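Local coordinates for protein plastocyanin (Adiantum capillus-veneris, PDB 1KDJ) that carries electrons from the cytochrome b6-f complex to P700 of photosystem I, using a single bound copper ion, at residues T20-A23 with G24-V27; F85-T88 with P89-S92. All coordinates share one frame; numbering follows the deposited sequence.

Overall arrangement
Two local turns lie on opposite sides of the centre of the plastocyanin beta-sandwich. Interaction 1 comes first along the chain and links strand 18-21 to strand 27-31, which belong to the two different sheets, so the turn carries the chain from one layer to the other. Interaction 2 starts on the last residues of strand 81-86 and opens the loop that leads to strand 96-101. Strands 18-21 and 81-86 lie in the same sheet, each beside strand 96-101. The two contacts do not touch: their centres are about 22 Å apart and their nearest atoms about 6 Å. Residues 85-92 supply two copper ligands, whereas residues 20-27 lie away from the metal site.

Interaction 1 of 2, residues T20-A23 with G24-V27; sequences TVSA and GEAV
The extended Glu25 side chain reaches alongside the turn to Ser22, and the two residues meet through both backbone and carboxylate. Two hydrogen bonds link the pair. Glu25 N donates to Ser22 O at 2.9 Å, the bond that closes a type II beta turn from Ser22 to Glu25; the donor stands above the carbonyl plane, 37° out of it. In return Ser22 N donates to Glu25 OE1 at 3.2 Å in a nearly straight bond (169°), meeting that oxygen on its anti side, somewhat out of the carboxylate plane. The carboxylate gets there because Glu25 CG lies anti to the backbone N (chi1 174°) and the chain stays extended beyond it. Its other oxygen, OE2, accepts a hydrogen bond from the N-terminal Ala1 N, so the two oxygens bind separate parts of the chain. With an alanine here the carboxylate is gone, which would probably leave Ser22 N and Ala1 N each without its acceptor oxygen and uncover one side of Val21.

Van der Waals contacts lie beside these bonds. Val21 CB passes 3.5 Å from Glu25 OE1, while Val21 CG1 makes an apolar contact with Val27 CG2 at 3.8 Å, the two valine side chains crossing at about a right angle. The turn itself depends on Gly24: at its positive phi a side chain would be jammed against Ala23 O.

The turn leaves the edge strand 18-21 and leads into strand 27-31 of the facing sheet. Val21 and Val27 both pack on Leu99 of strand 96-101, and backbone hydrogen bonds join Val21 to Thr100 and Lys102, Gly24 to Val77 and Ala26 to Ala1.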
ATOM      1  N   THR A  20     -11.881   0.260   1.106  1.00 18.04           N
ATOM      2  CA  THR A  20     -12.650   0.482  -0.102  1.00 18.49           C
ATOM      3  C   THR A  20     -12.663   1.970  -0.307  1.00 17.21           C
ATOM      4  O   THR A  20     -12.913   2.713   0.648  1.00 18.95           O
ATOM      5  CB  THR A  20     -14.064  -0.046   0.077  1.00 17.53           C
ATOM      6  OG1 THR A  20     -13.982  -1.463   0.184  1.00 18.98           O
ATOM      7  CG2 THR A  20     -14.964   0.374  -1.086  1.00 20.11           C
ATOM      8  N   VAL A  21     -12.378   2.459  -1.514  1.00 15.97           N
ATOM      9  CA  VAL A  21     -12.291   3.885  -1.766  1.00 15.91           C
ATOM     10  C   VAL A  21     -13.015   4.147  -3.064  1.00 17.23           C
ATOM     11  O   VAL A  21     -13.314   3.217  -3.808  1.00 16.74           O
ATOM     12  CB  VAL A  21     -10.818   4.419  -1.939  1.00 18.33           C
ATOM     13  CG1 VAL A  21     -10.090   4.186  -0.610  1.00 18.55           C
ATOM     14  CG2 VAL A  21     -10.061   3.736  -3.107  1.00 16.62           C
ATOM     15  N   SER A  22     -13.301   5.418  -3.270  1.00 21.28           N
ATOM     16  CA  SER A  22     -13.869   5.940  -4.508  1.00 24.55           C
ATOM     17  C   SER A  22     -12.740   6.206  -5.517  1.00 24.82           C
ATOM     18  O   SER A  22     -11.598   6.498  -5.123  1.00 24.75           O
ATOM     19  CB  SER A  22     -14.602   7.259  -4.210  1.00 27.64           C
ATOM     20  OG  SER A  22     -15.547   7.153  -3.131  1.00 32.26           O
ATOM     21  N   ALA A  23     -12.999   6.098  -6.821  1.00 24.68           N
ATOM     22  CA  ALA A  23     -12.021   6.468  -7.846  1.00 24.42           C
ATOM     23  C   ALA A  23     -11.305   7.794  -7.611  1.00 23.18           C
ATOM     24  O   ALA A  23     -11.925   8.827  -7.365  1.00 23.14           O
ATOM     25  CB  ALA A  23     -12.727   6.528  -9.200  1.00 23.60           C
ATOM     26  N   GLY A  24      -9.967   7.787  -7.564  1.00 25.45           N
ATOM     27  CA  GLY A  24      -9.232   9.038  -7.374  1.00 24.68           C
ATOM     28  C   GLY A  24      -9.175   9.517  -5.914  1.00 25.29           C
ATOM     29  O   GLY A  24      -8.568  10.558  -5.630  1.00 24.80           O
ATOM     30  N   GLU A  25      -9.777   8.799  -4.945  1.00 24.90           N
ATOM     31  CA  GLU A  25      -9.617   9.168  -3.537  1.00 23.83           C
ATOM     32  C   GLU A  25      -8.191   8.784  -3.126  1.00 21.17           C
ATOM     33  O   GLU A  25      -7.738   7.681  -3.391  1.00 21.98           O
ATOM     34  CB  GLU A  25     -10.647   8.414  -2.670  1.00 24.70           C
ATOM     35  CG  GLU A  25     -10.502   8.606  -1.147  1.00 24.61           C
ATOM     36  CD  GLU A  25     -11.461   7.813  -0.255  1.00 25.16           C
ATOM     37  OE1 GLU A  25     -12.435   7.237  -0.735  1.00 24.10           O
ATOM     38  OE2 GLU A  25     -11.225   7.764   0.951  1.00 25.16           O
ATOM     39  N   ALA A  26      -7.423   9.668  -2.539  1.00 21.15           N
ATOM     40  CA  ALA A  26      -6.116   9.313  -2.020  1.00 21.08           C
ATOM     41  C   ALA A  26      -6.175   8.319  -0.828  1.00 21.41           C
ATOM     42  O   ALA A  26      -7.075   8.302   0.041  1.00 20.36           O
ATOM     43  CB  ALA A  26      -5.431  10.602  -1.602  1.00 21.05           C
ATOM     44  N   VAL A  27      -5.279   7.339  -0.829  1.00 20.93           N
ATOM     45  CA  VAL A  27      -5.111   6.441   0.298  1.00 21.49           C
ATOM     46  C   VAL A  27      -3.785   6.904   0.906  1.00 21.57           C
ATOM     47  O   VAL A  27      -2.761   6.919   0.217  1.00 21.35           O
ATOM     48  CB  VAL A  27      -5.015   5.012  -0.167  1.00 20.38           C
ATOM     49  CG1 VAL A  27      -4.918   4.082   1.026  1.00 20.88           C
ATOM     50  CG2 VAL A  27      -6.282   4.645  -0.925  1.00 23.11           C
TER

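Interaction 2 of 2, residues F85-T88 with P89-S92. With CU (copper (II) ion), chain B.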
ATOM      1  N   PHE A  85      -1.771  -5.111  -2.113  1.00 16.10           N
ATOM      2  CA  PHE A  85      -0.520  -4.419  -1.884  1.00 15.70           C
ATOM      3  C   PHE A  85       0.188  -5.164  -0.751  1.00 16.99           C
ATOM      4  O   PHE A  85      -0.433  -5.899   0.043  1.00 14.37           O
ATOM      5  CB  PHE A  85      -0.727  -2.936  -1.508  1.00 16.97           C
ATOM      6  CG  PHE A  85      -1.653  -2.619  -0.346  1.00 18.84           C
ATOM      7  CD1 PHE A  85      -1.138  -2.564   0.934  1.00 17.41           C
ATOM      8  CD2 PHE A  85      -3.005  -2.407  -0.561  1.00 18.26           C
ATOM      9  CE1 PHE A  85      -1.979  -2.306   1.999  1.00 18.84           C
ATOM     10  CE2 PHE A  85      -3.833  -2.150   0.510  1.00 20.21           C
ATOM     11  CZ  PHE A  85      -3.323  -2.102   1.801  1.00 19.31           C
ATOM     12  N   TYR A  86       1.510  -5.011  -0.719  1.00 17.39           N
ATOM     13  CA  TYR A  86       2.323  -5.724   0.257  1.00 17.12           C
ATOM     14  C   TYR A  86       3.503  -4.877   0.676  1.00 15.85           C
ATOM     15  O   TYR A  86       3.763  -3.824   0.078  1.00 14.74           O
ATOM     16  CB  TYR A  86       2.791  -7.068  -0.334  1.00 19.85           C
ATOM     17  CG  TYR A  86       3.685  -6.947  -1.552  1.00 23.55           C
ATOM     18  CD1 TYR A  86       5.056  -6.836  -1.381  1.00 24.43           C
ATOM     19  CD2 TYR A  86       3.124  -6.956  -2.826  1.00 25.77           C
ATOM     20  CE1 TYR A  86       5.881  -6.731  -2.480  1.00 26.02           C
ATOM     21  CE2 TYR A  86       3.960  -6.854  -3.928  1.00 25.83           C
ATOM     22  CZ  TYR A  86       5.321  -6.743  -3.741  1.00 26.10           C
ATOM     23  OH  TYR A  86       6.151  -6.621  -4.823  1.00 26.83           O
ATOM     24  N   CYS A  87       4.156  -5.293   1.767  1.00 13.81           N
ATOM     25  CA  CYS A  87       5.331  -4.584   2.233  1.00 14.58           C
ATOM     26  C   CYS A  87       6.519  -5.389   1.728  1.00 12.65           C
ATOM     27  O   CYS A  87       6.513  -6.577   2.031  1.00 12.50           O
ATOM     28  CB  CYS A  87       5.351  -4.556   3.767  1.00 14.36           C
ATOM     29  SG  CYS A  87       6.926  -3.932   4.384  1.00 13.15           S
ATOM     30  N   THR A  88       7.538  -4.859   1.064  1.00 13.06           N
ATOM     31  CA  THR A  88       8.677  -5.658   0.620  1.00 15.24           C
ATOM     32  C   THR A  88       9.488  -6.378   1.716  1.00 12.21           C
ATOM     33  O   THR A  88       9.517  -7.598   1.648  1.00 13.19           O
ATOM     34  CB  THR A  88       9.561  -4.715  -0.213  1.00 18.87           C
ATOM     35  OG1 THR A  88       8.722  -4.184  -1.260  1.00 23.33           O
ATOM     36  CG2 THR A  88      10.822  -5.422  -0.732  1.00 21.08           C
ATOM     37  N   PRO A  89      10.042  -5.787   2.782  1.00 13.90           N
ATOM     38  CA  PRO A  89      10.756  -6.527   3.820  1.00 14.71           C
ATOM     39  C   PRO A  89       9.951  -7.667   4.409  1.00 15.83           C
ATOM     40  O   PRO A  89      10.475  -8.761   4.594  1.00 16.36           O
ATOM     41  CB  PRO A  89      11.095  -5.537   4.873  1.00 12.92           C
ATOM     42  CG  PRO A  89      10.944  -4.181   4.317  1.00 13.10           C
ATOM     43  CD  PRO A  89       9.979  -4.372   3.141  1.00 13.20           C
ATOM     44  N   HIS A  90       8.610  -7.461   4.603  1.00 18.67           N
ATOM     45  CA  HIS A  90       7.834  -8.420   5.399  1.00 18.02           C
ATOM     46  C   HIS A  90       6.788  -9.187   4.610  1.00 19.26           C
ATOM     47  O   HIS A  90       5.863  -9.795   5.166  1.00 18.25           O
ATOM     48  CB  HIS A  90       7.193  -7.654   6.591  1.00 15.82           C
ATOM     49  CG  HIS A  90       8.191  -6.873   7.468  1.00 12.93           C
ATOM     50  ND1 HIS A  90       8.183  -5.554   7.475  1.00 13.82           N
ATOM     51  CD2 HIS A  90       9.156  -7.369   8.303  1.00 10.75           C
ATOM     52  CE1 HIS A  90       9.135  -5.161   8.296  1.00 10.91           C
ATOM     53  NE2 HIS A  90       9.690  -6.263   8.776  1.00 11.38           N
ATOM     54  N   LYS A  91       7.038  -9.267   3.294  1.00 20.62           N
ATOM     55  CA  LYS A  91       6.162  -9.977   2.351  1.00 23.56           C
ATOM     56  C   LYS A  91       5.989 -11.427   2.734  1.00 24.57           C
ATOM     57  O   LYS A  91       4.875 -11.930   2.798  1.00 23.82           O
ATOM     58  CB  LYS A  91       6.728  -9.934   0.913  1.00 25.39           C
ATOM     59  CG  LYS A  91       5.707 -10.356  -0.151  1.00 27.17           C
ATOM     60  CD  LYS A  91       6.314 -10.258  -1.552  1.00 31.11           C
ATOM     61  CE  LYS A  91       5.276 -10.491  -2.676  1.00 32.16           C
ATOM     62  NZ  LYS A  91       5.445 -11.784  -3.324  1.00 35.02           N
ATOM     63  N   SER A  92       7.062 -12.141   3.039  1.00 25.00           N
ATOM     64  CA  SER A  92       6.957 -13.530   3.445  1.00 27.50           C
ATOM     65  C   SER A  92       6.264 -13.681   4.798  1.00 28.68           C
ATOM     66  O   SER A  92       5.828 -14.772   5.156  1.00 30.04           O
ATOM     67  CB  SER A  92       8.344 -14.104   3.501  1.00 29.77           C
ATOM     68  OG  SER A  92       9.173 -13.168   4.207  1.00 34.49           O
TER
HETATM   69 CU    CU B 103       6.839  -4.242   6.617  1.00 16.39          CU
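Pro89 sets its ring against the two residues before it. Its CD comes within 3.3 Å of Cys87 SG and also presses closely on Thr88 CB, so the proline lies beside the copper-bound sulfur. Pro89 CB in turn sits over one face of the next ring, that of His90.

His90 binds the copper ion through ND1 at 2.1 Å, and Cys87 SG binds it at 2.3 Å, the sulfur placed by a chi1 of 170° that sets it anti to the backbone N. The two ligand atoms, Cys87 SG and His90 ND1, are 3.7 Å apart, the sulfur lying oblique to the imidazole ring. His37 and Met95 complete the type 1 copper site. The His90 ring also stacks with Phe12, consistent with the reported hindrance of protonation of an active-site histidine by pi-pi interactions.

Lys91 ends a type I turn begun at Thr88, where Lys91 N gives a weak hydrogen bond to Thr88 O at 3.4 Å. Its side chain runs back over one face of the Tyr86 ring: CD is 3.6 Å from Tyr86 CD1, and CE stands 3.7 Å from the Tyr86 ring centroid, almost on the normal, in a CH-pi contact. Lys91 NZ lies farther out above that ring and adds at most a weak cation-pi attraction. Tyr86 OH is hydrogen-bonded to Glu62 OE2.

The loop leaves strand 81-86 and heads for strand 96-101, where Phe85 is backbone hydrogen-bonded with Gly97; Tyr86 pairs with Val40 of strand 40-41, so the turn emerges from a strand lying between those two in the sheet.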